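Local coordinates for protein SCO1 homolog 1, mitochondrial (Arabidopsis thaliana, PDB 6N5U) that binds copper(I) through a thioredoxin-fold domain and is thought to act in copper homeostasis, mitochondrial redox signalling or copper insertion into cytochrome c oxidase, at residues A[37-42]-A[77-82]; A[73-78]-A[127-132]. One frame throughout, in Å; residues are numbered along the deposited sequence.

Interaction 1: residues A[37-42]-A[77-82]. With CU1 (copper (I) ion), chain D.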
loop_
_atom_site.group_PDB
_atom_site.type_symbol
_atom_site.label_atom_id
_atom_site.label_comp_id
_atom_site.label_asym_id
_atom_site.label_seq_id
_atom_site.Cartn_x
_atom_site.Cartn_y
_atom_site.Cartn_z
ATOM N N PHE A 37 -0.816 2.641 2.538
ATOM C CA PHE A 37 -0.326 4.015 2.383
ATOM C C PHE A 37 0.727 4.234 3.465
ATOM O O PHE A 37 0.477 3.927 4.642
ATOM C CB PHE A 37 -1.493 5.020 2.493
ATOM C CG PHE A 37 -2.445 5.048 1.306
ATOM C CD1 PHE A 37 -3.378 4.031 1.111
ATOM C CD2 PHE A 37 -2.427 6.111 0.401
ATOM C CE1 PHE A 37 -4.233 4.042 0.012
ATOM C CE2 PHE A 37 -3.294 6.125 -0.699
ATOM C CZ PHE A 37 -4.182 5.080 -0.889
ATOM N N GLY A 38 1.903 4.679 3.045
ATOM C CA GLY A 38 3.021 4.901 3.951
ATOM C C GLY A 38 4.025 5.909 3.447
ATOM O O GLY A 38 3.728 6.648 2.513
ATOM N N PHE A 39 5.214 5.957 4.088
ATOM C CA PHE A 39 6.356 6.830 3.759
ATOM C C PHE A 39 7.692 6.135 4.117
ATOM O O PHE A 39 7.804 5.571 5.202
ATOM C CB PHE A 39 6.212 8.246 4.350
ATOM C CG PHE A 39 6.501 8.492 5.813
ATOM C CD1 PHE A 39 5.542 8.223 6.783
ATOM C CD2 PHE A 39 7.671 9.140 6.208
ATOM C CE1 PHE A 39 5.800 8.485 8.133
ATOM C CE2 PHE A 39 7.921 9.418 7.557
ATOM C CZ PHE A 39 6.989 9.079 8.510
ATOM N N THR A 40 8.670 6.117 3.183
ATOM C CA THR A 40 9.937 5.387 3.336
ATOM C C THR A 40 10.749 5.800 4.570
ATOM O O THR A 40 11.473 4.971 5.091
ATOM C CB THR A 40 10.807 5.424 2.049
ATOM O OG1 THR A 40 11.454 6.684 1.916
ATOM C CG2 THR A 40 10.028 5.077 0.782
ATOM N N HIS A 41 10.604 7.019 5.064
ATOM C CA HIS A 41 11.376 7.474 6.224
ATOM C C HIS A 41 10.697 7.189 7.573
ATOM O O HIS A 41 11.151 7.702 8.602
ATOM C CB HIS A 41 11.751 8.969 6.077
ATOM C CG HIS A 41 12.760 9.222 4.997
ATOM N ND1 HIS A 41 12.382 9.240 3.665
ATOM C CD2 HIS A 41 14.097 9.405 5.068
ATOM C CE1 HIS A 41 13.491 9.442 2.972
ATOM N NE2 HIS A 41 14.543 9.556 3.765
ATOM N N CYS A 42 9.641 6.348 7.576
ATOM C CA CYS A 42 8.895 5.966 8.768
ATOM C C CYS A 42 9.734 5.063 9.647
ATOM O O CYS A 42 10.211 4.017 9.182
ATOM C CB CYS A 42 7.565 5.322 8.402
ATOM S SG CYS A 42 6.396 5.162 9.789
ATOM N N PRO A 77 5.669 12.453 -1.036
ATOM C CA PRO A 77 6.305 12.617 -2.353
ATOM C C PRO A 77 7.540 13.540 -2.414
ATOM O O PRO A 77 8.291 13.467 -3.401
ATOM C CB PRO A 77 5.161 13.138 -3.229
ATOM C CG PRO A 77 4.231 13.780 -2.297
ATOM C CD PRO A 77 4.273 12.938 -1.077
ATOM N N GLU A 78 7.753 14.406 -1.389
ATOM C CA GLU A 78 8.892 15.339 -1.377
ATOM C C GLU A 78 10.216 14.619 -1.224
ATOM O O GLU A 78 11.219 15.080 -1.781
ATOM C CB GLU A 78 8.752 16.410 -0.279
ATOM C CG GLU A 78 7.679 17.461 -0.541
ATOM C CD GLU A 78 7.111 18.125 0.704
ATOM O OE1 GLU A 78 6.543 17.415 1.570
ATOM O OE2 GLU A 78 7.227 19.366 0.811
ATOM N N ARG A 79 10.226 13.502 -0.462
ATOM C CA ARG A 79 11.428 12.713 -0.180
ATOM C C ARG A 79 11.429 11.380 -0.912
ATOM O O ARG A 79 12.489 10.887 -1.329
ATOM C CB ARG A 79 11.585 12.474 1.335
ATOM C CG ARG A 79 12.096 13.696 2.100
ATOM C CD ARG A 79 12.447 13.404 3.553
ATOM N NE ARG A 79 11.300 12.876 4.290
ATOM C CZ ARG A 79 11.234 12.783 5.610
ATOM N NH1 ARG A 79 12.245 13.201 6.364
ATOM N NH2 ARG A 79 10.157 12.282 6.190
ATOM N N ASP A 80 10.246 10.786 -1.033
ATOM C CA ASP A 80 10.050 9.498 -1.653
ATOM C C ASP A 80 9.918 9.610 -3.175
ATOM O O ASP A 80 8.818 9.627 -3.726
ATOM C CB ASP A 80 8.864 8.749 -1.014
ATOM C CG ASP A 80 8.914 8.440 0.490
ATOM O OD1 ASP A 80 9.915 8.835 1.170
ATOM O OD2 ASP A 80 7.959 7.806 0.988
ATOM N N THR A 81 11.072 9.634 -3.846
ATOM C CA THR A 81 11.203 9.647 -5.303
ATOM C C THR A 81 11.055 8.199 -5.832
ATOM O O THR A 81 11.060 7.250 -5.035
ATOM C CB THR A 81 12.596 10.205 -5.695
ATOM O OG1 THR A 81 13.611 9.310 -5.235
ATOM C CG2 THR A 81 12.847 11.612 -5.165
ATOM N N VAL A 82 11.001 8.034 -7.174
ATOM C CA VAL A 82 10.936 6.729 -7.835
ATOM C C VAL A 82 12.072 5.825 -7.345
ATOM O O VAL A 82 11.785 4.717 -6.892
ATOM C CB VAL A 82 10.848 6.837 -9.384
ATOM C CG1 VAL A 82 11.026 5.482 -10.068
ATOM C CG2 VAL A 82 9.517 7.459 -9.793
HETATM CU CU CU1 D . 4.373 5.267 8.697
#
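The carboxylate of D80 grips T40 twice, once at the backbone and once at the side chain. T40 N gives D80 OD2 a nearly straight bond of 2.9 Å (167°) on its syn side, a little out of the carboxylate plane. T40 OG1 donates to D80 OD1 at 2.7 Å, reaching it from well above that plane. Threonine suits the place because it offers both a hydroxyl for D80 OD1 and a methyl, CG2, that packs 3.4 Å from D80 OD2; its chi1 of 77° turns OG1 to the acid. Buried as it is, this carboxylate is well supplied with donors, since S74 OG also bonds to OD2. Replacing D80 with an alanine removes the carboxylate, which would probably leave T40 N and the hydroxyls of T40 and S74 without this partner and the loop freer to shift.

A stack is the second kind of interaction. The guanidinium of R79, a flat cation suited to lying on a flat imidazole, covers one face of H41, centres 4.3 Å apart and planes at 16°, and R79 CD adds a CH-pi contact over the same ring. The bend at chi3 helps lay the group there; a salt bridge to D76 and a bond to the carbonyl of Y127 help fix it. F39 lies alongside R79, its CE2 3.9 Å from R79 NH2.

A type I turn from F39 to C42 leads to the copper(I) ion, bound by C42 SG at 2.3 Å. C42 and C46 form the CxxxC copper site of the SCO family, completed by H131, at the end of strand 32-38 of the thioredoxin fold. The contact joins this loop to the one between strand 68-74 and helix 82-89, with Q84 of that helix bonded to T40 OG1 and strand 127-131 packing against F39.

Interaction 2: residues A[73-78]-A[127-132]. With CU1 (copper (I) ion), chain D.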
loop_
_atom_site.group_PDB
_atom_site.type_symbol
_atom_site.label_atom_id
_atom_site.label_comp_id
_atom_site.label_asym_id
_atom_site.label_seq_id
_atom_site.Cartn_x
_atom_site.Cartn_y
_atom_site.Cartn_z
ATOM N N ILE A 73 1.756 2.897 -1.378
ATOM C CA ILE A 73 1.501 4.233 -1.952
ATOM C C ILE A 73 2.082 5.257 -0.989
ATOM O O ILE A 73 1.762 5.231 0.195
ATOM C CB ILE A 73 0.019 4.471 -2.255
ATOM C CG1 ILE A 73 -0.546 3.356 -3.162
ATOM C CG2 ILE A 73 -0.195 5.894 -2.850
ATOM C CD1 ILE A 73 -2.086 3.473 -3.491
ATOM N N SER A 74 2.977 6.096 -1.469
ATOM C CA SER A 74 3.668 7.087 -0.646
ATOM C C SER A 74 2.860 8.315 -0.312
ATOM O O SER A 74 2.276 8.934 -1.210
ATOM C CB SER A 74 4.971 7.513 -1.308
ATOM O OG SER A 74 5.604 8.490 -0.498
ATOM N N VAL A 75 2.852 8.698 0.981
ATOM C CA VAL A 75 2.213 9.923 1.494
ATOM C C VAL A 75 3.309 10.983 1.770
ATOM O O VAL A 75 3.046 11.995 2.428
ATOM C CB VAL A 75 1.262 9.707 2.703
ATOM C CG1 VAL A 75 0.056 8.849 2.321
ATOM C CG2 VAL A 75 2.003 9.147 3.930
ATOM N N ASP A 76 4.545 10.748 1.228
ATOM C CA ASP A 76 5.674 11.675 1.342
ATOM C C ASP A 76 6.358 11.862 -0.012
ATOM O O ASP A 76 7.541 11.536 -0.123
ATOM C CB ASP A 76 6.647 11.236 2.455
ATOM C CG ASP A 76 7.749 12.212 2.827
ATOM O OD1 ASP A 76 7.668 13.379 2.421
ATOM O OD2 ASP A 76 8.696 11.797 3.524
ATOM N N PRO A 77 5.669 12.453 -1.036
ATOM C CA PRO A 77 6.305 12.617 -2.353
ATOM C C PRO A 77 7.540 13.540 -2.414
ATOM O O PRO A 77 8.291 13.467 -3.401
ATOM C CB PRO A 77 5.161 13.138 -3.229
ATOM C CG PRO A 77 4.231 13.780 -2.297
ATOM C CD PRO A 77 4.273 12.938 -1.077
ATOM N N GLU A 78 7.753 14.406 -1.389
ATOM C CA GLU A 78 8.892 15.339 -1.377
ATOM C C GLU A 78 10.216 14.619 -1.224
ATOM O O GLU A 78 11.219 15.080 -1.781
ATOM C CB GLU A 78 8.752 16.410 -0.279
ATOM C CG GLU A 78 7.679 17.461 -0.541
ATOM C CD GLU A 78 7.111 18.125 0.704
ATOM O OE1 GLU A 78 6.543 17.415 1.570
ATOM O OE2 GLU A 78 7.227 19.366 0.811
ATOM N N TYR A 127 11.341 15.890 9.150
ATOM C CA TYR A 127 9.936 15.820 9.448
ATOM C C TYR A 127 9.487 14.365 9.255
ATOM O O TYR A 127 10.188 13.543 8.645
ATOM C CB TYR A 127 9.148 16.780 8.522
ATOM C CG TYR A 127 9.189 16.421 7.049
ATOM C CD1 TYR A 127 10.201 16.897 6.224
ATOM C CD2 TYR A 127 8.212 15.606 6.479
ATOM C CE1 TYR A 127 10.265 16.543 4.875
ATOM C CE2 TYR A 127 8.261 15.250 5.131
ATOM C CZ TYR A 127 9.290 15.725 4.331
ATOM O OH TYR A 127 9.351 15.415 2.995
ATOM N N LEU A 128 8.317 14.058 9.783
ATOM C CA LEU A 128 7.673 12.773 9.578
ATOM C C LEU A 128 6.305 13.090 9.006
ATOM O O LEU A 128 5.924 14.250 8.969
ATOM C CB LEU A 128 7.572 11.938 10.880
ATOM C CG LEU A 128 8.884 11.484 11.536
ATOM C CD1 LEU A 128 8.644 10.899 12.886
ATOM C CD2 LEU A 128 9.627 10.516 10.695
ATOM N N VAL A 129 5.628 12.104 8.459
ATOM C CA VAL A 129 4.271 12.255 7.949
ATOM C C VAL A 129 3.341 11.439 8.859
ATOM O O VAL A 129 3.536 10.239 9.041
ATOM C CB VAL A 129 4.102 11.924 6.433
ATOM C CG1 VAL A 129 2.640 12.037 6.010
ATOM C CG2 VAL A 129 4.988 12.825 5.568
ATOM N N ASP A 130 2.422 12.131 9.523
ATOM C CA ASP A 130 1.418 11.514 10.384
ATOM C C ASP A 130 0.307 11.069 9.428
ATOM O O ASP A 130 -0.149 11.860 8.605
ATOM C CB ASP A 130 0.909 12.552 11.392
ATOM C CG ASP A 130 -0.032 12.030 12.446
ATOM O OD1 ASP A 130 -0.068 10.808 12.657
ATOM O OD2 ASP A 130 -0.723 12.850 13.071
ATOM N N HIS A 131 -0.067 9.796 9.472
ATOM C CA HIS A 131 -1.056 9.275 8.525
ATOM C C HIS A 131 -1.870 8.121 9.062
ATOM O O HIS A 131 -1.565 7.575 10.128
ATOM C CB HIS A 131 -0.365 8.864 7.204
ATOM C CG HIS A 131 0.620 7.738 7.379
ATOM N ND1 HIS A 131 0.247 6.418 7.199
ATOM C CD2 HIS A 131 1.916 7.778 7.761
ATOM C CE1 HIS A 131 1.338 5.712 7.420
ATOM N NE2 HIS A 131 2.369 6.496 7.755
ATOM N N SER A 132 -2.905 7.748 8.292
ATOM C CA SER A 132 -3.849 6.670 8.587
ATOM C C SER A 132 -3.124 5.340 8.397
ATOM O O SER A 132 -2.455 5.158 7.371
ATOM C CB SER A 132 -5.038 6.738 7.632
ATOM O OG SER A 132 -5.533 8.048 7.414
HETATM CU CU CU1 D . 4.373 5.267 8.697
#
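Between V75 and E78 the chain runs roughly antiparallel to strand 127-131, the end-to-end directions 156° apart, and it comes nearest at D76 and V129, whose CA atoms are 6.8 Å apart. V75 and V129 form the apolar centre: V75 CG2 meets V129 CG1 at 3.6 Å, two branched side chains that fill a buried place compactly. The same V75 CG2 sits 4.0 Å from H131 CG, approaching the imidazole obliquely, while V129 CG2 packs against D76 CB.

At the other end Y127 OH donates at 2.7 Å to D76 OD1, which accepts with its syn lone pair. D76 OD1 lies at the ring edge, and the carboxylate plane is turned 73° from the ring. With CG anti to the backbone N (chi1 -171°), D76 reaches out to the phenol, and its OD2 pairs with R79. E78 CB lies 3.5 Å from Y127 OH, while the glutamate carboxylate turns to K119.

H131 binds the copper(I) ion through NE2 at 2.5 Å, with the metal at the ring edge, completing the three-ligand site with C42 and C46. Its ND1 donates to S132 O at 3.0 Å, from above the carbonyl plane.

The chemistry therefore changes along the strand: a buried acid is satisfied by a phenol and an arginine, buried valines pack in the middle, and the second-shell carbonyl of S132 probably helps hold the rotation of a copper-binding ring and may make it a stronger donor.

In the fold
Interactions 1 and 2 are both largely buried and meet at the copper(I) ion, with their centres about 6 Å apart. They share P77 and E78, and their first segments follow neighbouring strands of the central sheet, 32-38 and 68-74, with G38 O probably bonded to V75 N. Interaction 1 is mainly polar and ties two loops at the strand ends, its stack partly exposed; interaction 2 has a valine centre and brings in the two-stranded hairpin 117-121/127-131, with E78 exposed and Y127 partly so. R79 links them by bonding to Y127. C42 comes from the first and H131 from the second, so together they bring two of the three copper ligands within reach of one ion.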